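Local coordinates for pvivax hypothetical protein (PDB 2B30) that is of unknown function but probably acts as a metal-dependent phosphatase of the Cof-like HAD hydrolases, with a calcium ion in its metal site, at residues L206-T211 with A216-L221; E19-G24 with A276-P281; T37-K42 with L76-E81. All coordinates share one frame; numbering follows the deposited sequence.

Interaction 1. Residues L206-T211 with A216-L221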
loop_
_atom_site.group_PDB
_atom_site.type_symbol
_atom_site.label_atom_id
_atom_site.label_comp_id
_atom_site.label_asym_id
_atom_site.label_seq_id
_atom_site.Cartn_x
_atom_site.Cartn_y
_atom_site.Cartn_z
ATOM N N LEU A 206 0.289 2.980 -14.456
ATOM C CA LEU A 206 1.282 1.919 -14.300
ATOM C C LEU A 206 2.116 2.190 -13.059
ATOM O O LEU A 206 2.308 3.339 -12.663
ATOM C CB LEU A 206 2.236 1.870 -15.505
ATOM C CG LEU A 206 1.716 1.329 -16.842
ATOM C CD1 LEU A 206 2.662 1.705 -17.982
ATOM C CD2 LEU A 206 1.517 -0.180 -16.773
ATOM N N THR A 207 2.607 1.117 -12.457
ATOM C CA THR A 207 3.633 1.184 -11.434
ATOM C C THR A 207 5.001 1.251 -12.122
ATOM O O THR A 207 5.371 0.338 -12.870
ATOM C CB THR A 207 3.557 -0.079 -10.572
ATOM O OG1 THR A 207 2.266 -0.143 -9.962
ATOM C CG2 THR A 207 4.645 -0.111 -9.511
ATOM N N ILE A 208 5.747 2.325 -11.893
ATOM C CA ILE A 208 7.080 2.454 -12.468
ATOM C C ILE A 208 8.108 2.653 -11.364
ATOM O O ILE A 208 8.214 3.739 -10.798
ATOM C CB ILE A 208 7.184 3.631 -13.470
ATOM C CG1 ILE A 208 6.191 3.473 -14.626
ATOM C CG2 ILE A 208 8.602 3.738 -14.028
ATOM C CD1 ILE A 208 5.133 4.572 -14.687
ATOM N N PHE A 209 8.869 1.604 -11.067
ATOM C CA PHE A 209 9.985 1.717 -10.139
ATOM C C PHE A 209 11.284 1.939 -10.901
ATOM O O PHE A 209 11.402 1.578 -12.072
ATOM C CB PHE A 209 10.105 0.474 -9.259
ATOM C CG PHE A 209 9.015 0.349 -8.219
ATOM C CD1 PHE A 209 8.846 1.330 -7.241
ATOM C CD2 PHE A 209 8.175 -0.763 -8.196
ATOM C CE1 PHE A 209 7.847 1.215 -6.271
ATOM C CE2 PHE A 209 7.177 -0.884 -7.223
ATOM C CZ PHE A 209 7.014 0.103 -6.260
ATOM N N THR A 210 12.248 2.544 -10.211
ATOM C CA THR A 210 13.578 2.787 -10.740
ATOM C C THR A 210 14.561 1.869 -10.028
ATOM O O THR A 210 14.636 1.871 -8.799
ATOM C CB THR A 210 13.983 4.252 -10.537
ATOM O OG1 THR A 210 13.083 5.084 -11.274
ATOM C CG2 THR A 210 15.393 4.507 -11.033
ATOM N N THR A 211 15.302 1.083 -10.810
ATOM C CA THR A 211 16.283 0.125 -10.283
ATOM C C THR A 211 17.437 0.897 -9.660
ATOM O O THR A 211 17.595 2.095 -9.911
ATOM C CB THR A 211 16.811 -0.829 -11.408
ATOM O OG1 THR A 211 15.712 -1.543 -11.986
ATOM C CG2 THR A 211 17.803 -1.858 -10.886
ATOM N N ALA A 216 14.201 1.191 -15.555
ATOM C CA ALA A 216 12.765 1.273 -15.227
ATOM C C ALA A 216 12.119 -0.109 -15.201
ATOM O O ALA A 216 12.162 -0.819 -16.186
ATOM C CB ALA A 216 12.031 2.173 -16.218
ATOM N N GLU A 217 11.537 -0.481 -14.063
ATOM C CA GLU A 217 10.719 -1.685 -13.959
ATOM C C GLU A 217 9.258 -1.263 -13.999
ATOM O O GLU A 217 8.796 -0.552 -13.108
ATOM C CB GLU A 217 11.014 -2.434 -12.659
ATOM C CG GLU A 217 12.235 -3.336 -12.725
ATOM C CD GLU A 217 12.419 -4.185 -11.463
ATOM O OE1 GLU A 217 12.164 -3.692 -10.328
ATOM O OE2 GLU A 217 12.828 -5.362 -11.609
ATOM N N VAL A 218 8.544 -1.699 -15.033
ATOM C CA VAL A 218 7.143 -1.309 -15.268
ATOM C C VAL A 218 6.186 -2.466 -14.982
ATOM O O VAL A 218 6.238 -3.481 -15.654
ATOM C CB VAL A 218 6.951 -0.879 -16.725
ATOM C CG1 VAL A 218 5.519 -0.453 -16.985
ATOM C CG2 VAL A 218 7.908 0.243 -17.053
ATOM N N THR A 219 5.313 -2.302 -13.990
ATOM C CA THR A 219 4.300 -3.318 -13.646
ATOM C C THR A 219 2.909 -2.705 -13.583
ATOM O O THR A 219 2.754 -1.486 -13.680
ATOM C CB THR A 219 4.607 -3.993 -12.295
ATOM O OG1 THR A 219 4.977 -3.002 -11.325
ATOM C CG2 THR A 219 5.741 -4.993 -12.445
ATOM N N LYS A 220 1.898 -3.558 -13.437
ATOM C CA LYS A 220 0.502 -3.122 -13.308
ATOM C C LYS A 220 0.317 -2.151 -12.132
ATOM O O LYS A 220 1.010 -2.257 -11.118
ATOM C CB LYS A 220 -0.402 -4.346 -13.121
ATOM C CG LYS A 220 -1.915 -4.078 -13.213
ATOM C CD LYS A 220 -2.705 -5.346 -12.911
ATOM C CE LYS A 220 -4.138 -5.277 -13.417
ATOM N NZ LYS A 220 -4.780 -6.621 -13.331
ATOM N N LEU A 221 -0.617 -1.212 -12.278
ATOM C CA LEU A 221 -0.893 -0.209 -11.247
ATOM C C LEU A 221 -1.522 -0.848 -10.027
ATOM O O LEU A 221 -2.291 -1.793 -10.148
ATOM C CB LEU A 221 -1.847 0.859 -11.788
ATOM C CG LEU A 221 -2.158 2.050 -10.867
ATOM C CD1 LEU A 221 -0.954 2.951 -10.721
ATOM C CD2 LEU A 221 -3.344 2.847 -11.381
#
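Thr207 faces Thr219, and Phe209 faces Glu217, as the two hydrogen-bonded pairs of an antiparallel ribbon, so each pair satisfies two N-H groups and two carbonyls at once. Thr207 O receives the N-H of Thr219 at 2.9 Å, nearly straight at 166°, while Thr219 O takes Thr207 N through a more bent bond (142°). The exchange repeats with Phe209 N to Glu217 O at 3.0 Å and Glu217 N to Phe209 O at 2.9 Å. Between these pairs, Ile208 and Val218 form a non-hydrogen-bonded pair. Val218 and Ala216 turn their polar backbone groups to Leu182 and Ile184 in strand 181-184, whereas Thr210 N is taken up by the carboxylate of Glu250.

One side chain adds a fifth bond. Thr207 holds OG1 beside its own backbone N (chi1 -60°), from where OG1 donates to Lys220 O at 2.7 Å, coming from above the carbonyl plane. The side chains of Thr207 and Thr219 lie side by side on one face of the sheet. The charged ends look outside the hairpin: Glu217 forms a salt bridge with Lys181 and a weak hydrogen bond with Asn98, and Lys220 pairs with Glu113.

Apolar contact is lighter: Leu206 CD1 touches Val218 CG1 at 3.7 Å, and both residues pack on Leu123 of helix 117-129. Ala216 and Thr210 rest on Ile195 of helix 191-201. Phe209, beside Thr207 and Glu217 on the face turned from these helices, reaches Asn98, Glu250 and Asn251, and Thr211 lies about 8 Å from the bound calcium ion (nearest side-chain atoms). This beta hairpin, with 206-210 as the outermost strand within this chain of a helix-backed sheet, is consistent with the alpha/beta C2 cap of Cof-like HAD hydrolases.

Interaction 2. Residues E19-G24 with A276-P281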
loop_
_atom_site.group_PDB
_atom_site.type_symbol
_atom_site.label_atom_id
_atom_site.label_comp_id
_atom_site.label_asym_id
_atom_site.label_seq_id
_atom_site.Cartn_x
_atom_site.Cartn_y
_atom_site.Cartn_z
ATOM N N GLU A 19 19.286 -6.221 17.819
ATOM C CA GLU A 19 18.679 -7.119 18.788
ATOM C C GLU A 19 17.716 -6.353 19.703
ATOM O O GLU A 19 16.762 -6.929 20.223
ATOM C CB GLU A 19 19.728 -7.937 19.549
ATOM C CG GLU A 19 20.804 -7.151 20.266
ATOM C CD GLU A 19 21.943 -8.047 20.747
ATOM O OE1 GLU A 19 22.333 -8.986 20.010
ATOM O OE2 GLU A 19 22.454 -7.814 21.861
ATOM N N GLU A 20 17.941 -5.051 19.862
ATOM C CA GLU A 20 16.977 -4.188 20.532
ATOM C C GLU A 20 15.701 -4.114 19.690
ATOM O O GLU A 20 14.604 -4.390 20.178
ATOM C CB GLU A 20 17.566 -2.791 20.750
ATOM N N ALA A 21 15.863 -3.782 18.412
ATOM C CA ALA A 21 14.738 -3.699 17.468
ATOM C C ALA A 21 13.883 -4.980 17.343
ATOM O O ALA A 21 12.761 -4.924 16.822
ATOM C CB ALA A 21 15.252 -3.281 16.085
ATOM N N LEU A 22 14.416 -6.114 17.804
ATOM C CA LEU A 22 13.742 -7.415 17.729
ATOM C C LEU A 22 13.173 -7.887 19.073
ATOM O O LEU A 22 12.628 -8.997 19.156
ATOM C CB LEU A 22 14.735 -8.476 17.227
ATOM C CG LEU A 22 15.268 -8.354 15.796
ATOM C CD1 LEU A 22 16.481 -9.245 15.591
ATOM C CD2 LEU A 22 14.190 -8.703 14.789
ATOM N N LYS A 23 13.308 -7.067 20.120
ATOM C CA LYS A 23 12.967 -7.491 21.481
ATOM C C LYS A 23 11.600 -8.193 21.534
ATOM O O LYS A 23 10.577 -7.559 21.286
ATOM N N GLY A 24 11.592 -9.497 21.826
ATOM C CA GLY A 24 10.342 -10.261 22.006
ATOM C C GLY A 24 9.513 -10.547 20.749
ATOM O O GLY A 24 8.295 -10.733 20.827
ATOM N N ALA A 276 12.402 1.867 6.863
ATOM C CA ALA A 276 12.621 0.695 7.700
ATOM C C ALA A 276 12.714 1.095 9.163
ATOM O O ALA A 276 12.887 2.262 9.473
ATOM C CB ALA A 276 13.893 -0.024 7.270
ATOM N N LYS A 277 12.597 0.122 10.058
ATOM C CA LYS A 277 12.689 0.382 11.498
ATOM C C LYS A 277 14.139 0.604 11.876
ATOM O O LYS A 277 14.466 1.450 12.717
ATOM C CB LYS A 277 12.158 -0.805 12.303
ATOM C CG LYS A 277 11.863 -0.507 13.774
ATOM C CD LYS A 277 11.845 -1.797 14.600
ATOM C CE LYS A 277 10.711 -1.838 15.630
ATOM N NZ LYS A 277 10.694 -3.144 16.387
ATOM N N CYS A 278 15.007 -0.167 11.230
ATOM C CA CYS A 278 16.365 -0.291 11.672
ATOM C C CYS A 278 17.298 -0.569 10.502
ATOM O O CYS A 278 17.032 -1.445 9.678
ATOM C CB CYS A 278 16.409 -1.425 12.678
ATOM S SG CYS A 278 17.968 -1.644 13.471
ATOM N N VAL A 279 18.384 0.197 10.432
ATOM C CA VAL A 279 19.407 0.017 9.415
ATOM C C VAL A 279 20.432 -0.966 9.960
ATOM O O VAL A 279 20.927 -0.797 11.079
ATOM C CB VAL A 279 20.128 1.345 9.088
ATOM C CG1 VAL A 279 21.178 1.131 7.970
ATOM C CG2 VAL A 279 19.131 2.424 8.702
ATOM N N LEU A 280 20.767 -1.981 9.179
ATOM C CA LEU A 280 21.753 -2.958 9.635
ATOM C C LEU A 280 23.159 -2.340 9.636
ATOM O O LEU A 280 23.477 -1.494 8.809
ATOM C CB LEU A 280 21.703 -4.228 8.775
ATOM C CG LEU A 280 20.426 -5.080 8.895
ATOM C CD1 LEU A 280 20.358 -6.114 7.786
ATOM C CD2 LEU A 280 20.334 -5.779 10.237
ATOM N N PRO A 281 24.012 -2.752 10.578
ATOM C CA PRO A 281 25.377 -2.239 10.572
ATOM C C PRO A 281 26.248 -2.904 9.511
ATOM O O PRO A 281 27.413 -2.546 9.357
ATOM C CB PRO A 281 25.879 -2.612 11.965
ATOM C CG PRO A 281 25.167 -3.856 12.286
ATOM C CD PRO A 281 23.793 -3.697 11.691
#
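Ala21 meets both Lys277 and Cys278, and through it the start of the modelled chain is joined to the far edge of the core sheet. Glu19 and Glu20 lead up to it as part of a short, weakly bonded helix. Glu19 O accepts a weak bond from Leu22 N, and its carboxylate makes a long, weak ion pair with Lys295 of helix 288-297; Glu20 O receives Lys23 N at 3.0 Å.

At Ala21 the methyl group points to the other segment and sits against two side chains, with CB 4.0 Å from Lys277 CD and 4.0 Å from Cys278 CB. Its carbonyl O accepts a hydrogen bond from the ammonium of Lys277: NZ lies 2.8 Å from Ala21 O, at a C=O...N angle of 141° and only slightly tilted from the carbonyl plane. Lys277 reaches it by setting CG opposite its own N (chi1 -165°) and bending farther out at chi3, which brings CD and CE past Ala21 on the way to its carbonyl O. A cationic group at this carbonyl of the short helical turn is probably electrostatically favourable.

Leu22 then turns inward onto Phe263 and Leu244 of strands 261-264 and 243-247, and Cys278 also packs on Phe263, so the two segments share a neighbour. Lys277 is fixed at its backbone by Ser262, while Ala276 O bonds Lys203 of the second subunit. Strand 278-279 is the outermost parallel strand, within this chain, of a Rossmann-like sheet, and the contact is the packing of an N-terminal helical turn against the edge of that HAD core domain.

Interaction 3. Residues T37-K42 with L76-E81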
loop_
_atom_site.group_PDB
_atom_site.type_symbol
_atom_site.label_atom_id
_atom_site.label_comp_id
_atom_site.label_asym_id
_atom_site.label_seq_id
_atom_site.Cartn_x
_atom_site.Cartn_y
_atom_site.Cartn_z
ATOM N N THR A 37 20.350 -7.178 -1.395
ATOM C CA THR A 37 20.137 -7.708 -0.055
ATOM C C THR A 37 20.777 -9.090 0.029
ATOM O O THR A 37 21.811 -9.247 0.658
ATOM C CB THR A 37 18.619 -7.752 0.303
ATOM O OG1 THR A 37 18.057 -6.433 0.208
ATOM C CG2 THR A 37 18.406 -8.286 1.704
ATOM N N LEU A 38 20.180 -10.074 -0.634
ATOM C CA LEU A 38 20.674 -11.451 -0.620
ATOM C C LEU A 38 21.703 -11.702 -1.746
ATOM O O LEU A 38 22.720 -12.352 -1.528
ATOM C CB LEU A 38 19.486 -12.406 -0.766
ATOM C CG LEU A 38 19.673 -13.889 -0.445
ATOM C CD1 LEU A 38 19.891 -14.097 1.043
ATOM C CD2 LEU A 38 18.458 -14.691 -0.909
ATOM N N PHE A 39 21.429 -11.183 -2.941
ATOM C CA PHE A 39 22.292 -11.362 -4.103
ATOM C C PHE A 39 23.123 -10.104 -4.328
ATOM O O PHE A 39 22.554 -9.014 -4.449
ATOM C CB PHE A 39 21.424 -11.623 -5.329
ATOM C CG PHE A 39 22.195 -11.834 -6.600
ATOM C CD1 PHE A 39 22.403 -13.119 -7.090
ATOM C CD2 PHE A 39 22.689 -10.749 -7.320
ATOM C CE1 PHE A 39 23.098 -13.320 -8.268
ATOM C CE2 PHE A 39 23.389 -10.948 -8.500
ATOM C CZ PHE A 39 23.593 -12.239 -8.975
ATOM N N VAL A 40 24.450 -10.265 -4.426
ATOM C CA VAL A 40 25.385 -9.129 -4.443
ATOM C C VAL A 40 25.700 -8.628 -5.867
ATOM O O VAL A 40 25.402 -7.479 -6.194
ATOM C CB VAL A 40 26.697 -9.479 -3.691
ATOM C CG1 VAL A 40 27.624 -8.274 -3.610
ATOM C CG2 VAL A 40 26.394 -9.999 -2.290
ATOM N N ASP A 41 26.299 -9.477 -6.703
ATOM C CA ASP A 41 26.626 -9.119 -8.102
ATOM C C ASP A 41 26.945 -10.361 -8.939
ATOM O O ASP A 41 26.809 -11.482 -8.448
ATOM C CB ASP A 41 27.791 -8.112 -8.160
ATOM C CG ASP A 41 29.064 -8.624 -7.492
ATOM O OD1 ASP A 41 29.390 -9.837 -7.593
ATOM O OD2 ASP A 41 29.752 -7.783 -6.874
ATOM N N LYS A 42 27.360 -10.156 -10.192
ATOM C CA LYS A 42 27.760 -11.253 -11.101
ATOM C C LYS A 42 28.611 -12.362 -10.458
ATOM O O LYS A 42 28.262 -13.549 -10.521
ATOM C CB LYS A 42 28.548 -10.683 -12.287
ATOM N N LEU A 76 15.945 -18.720 -9.265
ATOM C CA LEU A 76 16.470 -20.082 -9.240
ATOM C C LEU A 76 17.736 -20.245 -10.087
ATOM O O LEU A 76 18.592 -21.060 -9.763
ATOM C CB LEU A 76 15.418 -21.080 -9.720
ATOM C CG LEU A 76 14.104 -21.228 -8.949
ATOM C CD1 LEU A 76 13.462 -22.532 -9.350
ATOM C CD2 LEU A 76 14.294 -21.175 -7.439
ATOM N N SER A 77 17.850 -19.487 -11.171
ATOM C CA SER A 77 19.072 -19.497 -11.974
ATOM C C SER A 77 20.237 -18.924 -11.170
ATOM O O SER A 77 21.268 -19.575 -10.996
ATOM C CB SER A 77 18.880 -18.679 -13.246
ATOM O OG SER A 77 17.801 -19.194 -14.003
ATOM N N ALA A 78 20.041 -17.709 -10.667
ATOM C CA ALA A 78 21.052 -17.003 -9.909
ATOM C C ALA A 78 21.488 -17.817 -8.711
ATOM O O ALA A 78 22.658 -17.771 -8.334
ATOM C CB ALA A 78 20.527 -15.661 -9.463
ATOM N N PHE A 79 20.555 -18.562 -8.119
ATOM C CA PHE A 79 20.860 -19.433 -6.974
ATOM C C PHE A 79 21.739 -20.621 -7.372
ATOM O O PHE A 79 22.712 -20.933 -6.687
ATOM C CB PHE A 79 19.572 -19.981 -6.330
ATOM C CG PHE A 79 19.068 -19.187 -5.141
ATOM C CD1 PHE A 79 19.904 -18.881 -4.076
ATOM C CD2 PHE A 79 17.733 -18.805 -5.064
ATOM C CE1 PHE A 79 19.429 -18.171 -2.980
ATOM C CE2 PHE A 79 17.252 -18.100 -3.962
ATOM C CZ PHE A 79 18.102 -17.782 -2.924
ATOM N N GLY A 80 21.371 -21.292 -8.462
ATOM C CA GLY A 80 22.058 -22.498 -8.915
ATOM C C GLY A 80 21.513 -23.743 -8.241
ATOM O O GLY A 80 21.286 -23.748 -7.032
ATOM N N GLU A 81 21.331 -24.807 -9.023
ATOM C CA GLU A 81 20.769 -26.073 -8.532
ATOM C C GLU A 81 21.385 -26.569 -7.212
ATOM O O GLU A 81 20.669 -27.120 -6.365
ATOM C CB GLU A 81 20.895 -27.167 -9.597
#
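Leu38 and Phe39 each meet one residue at the end of helix 72-79, in a contact made wholly of buried apolar groups. Leu38 sends its CD2 methyl to the ring of Phe79, 3.7 Å from CZ, the two side chains crossing at about a right angle. The ring of Phe39 brings CE1 to within 3.7 Å of Ala78 CB. Both Leu38 and Phe39 carry CG opposite the backbone N (chi1 -165° and -180°), which extends the two side chains toward the other segment, the nearest CA atoms, those of Phe39 and Ala78, being 8.2 Å apart.

The next shell ties these pairs together. Phe34 meets the ring of Phe39 with planes inclined at about 25° and packs edge-to-face with Phe79. Arg70 makes a cation-pi contact with Phe39 and also touches Ala78, while Ile66 of strand 63-67 lies against Leu38 and Phe79. Asp33, Phe34, Asp35 and Thr37 belong to the DxDGT signature, the first conserved motif of HAD hydrolases, and the helical turn 34-38 after strand 29-33 is consistent with the squiggle of that fold. Asp33 and Asp35 bind the calcium ion together with Asp248, and Thr37 OG1 hydrogen-bonds Asp33 OD2.

On the other segment, Gly80 N closes the last turn on Leu76 O at 3.1 Å. Gly80 then leaves the helix at positive phi and serves as N-cap of helix 81-87, whose Leu84 and Met87 pack on Phe79. Beyond Leu38 lie Val46 and, from helix 288-297, Val289, which also touches Thr37.

From the N terminus, residues 19-24 open the widest loop, which interaction 2 closes only at 276-281, after 251 intervening residues; both other contacts nest inside it. Interaction 3 comes first, joining 37-42 to 76-81 across 33 residues and setting the turn after the first core strand against helix 72-79. The chain later forms interaction 1, a local hairpin with four residues between 206-211 and 216-221. Interactions 1 and 3 follow in series without crossing, on opposite sides of the chain's centre, their own centres about 22 Å apart. Interaction 2 joins the N-terminal turn to the edge of the Rossmann-like core, interaction 3 lies within that core, and interaction 1 forms the edge hairpin of the separate cap sheet.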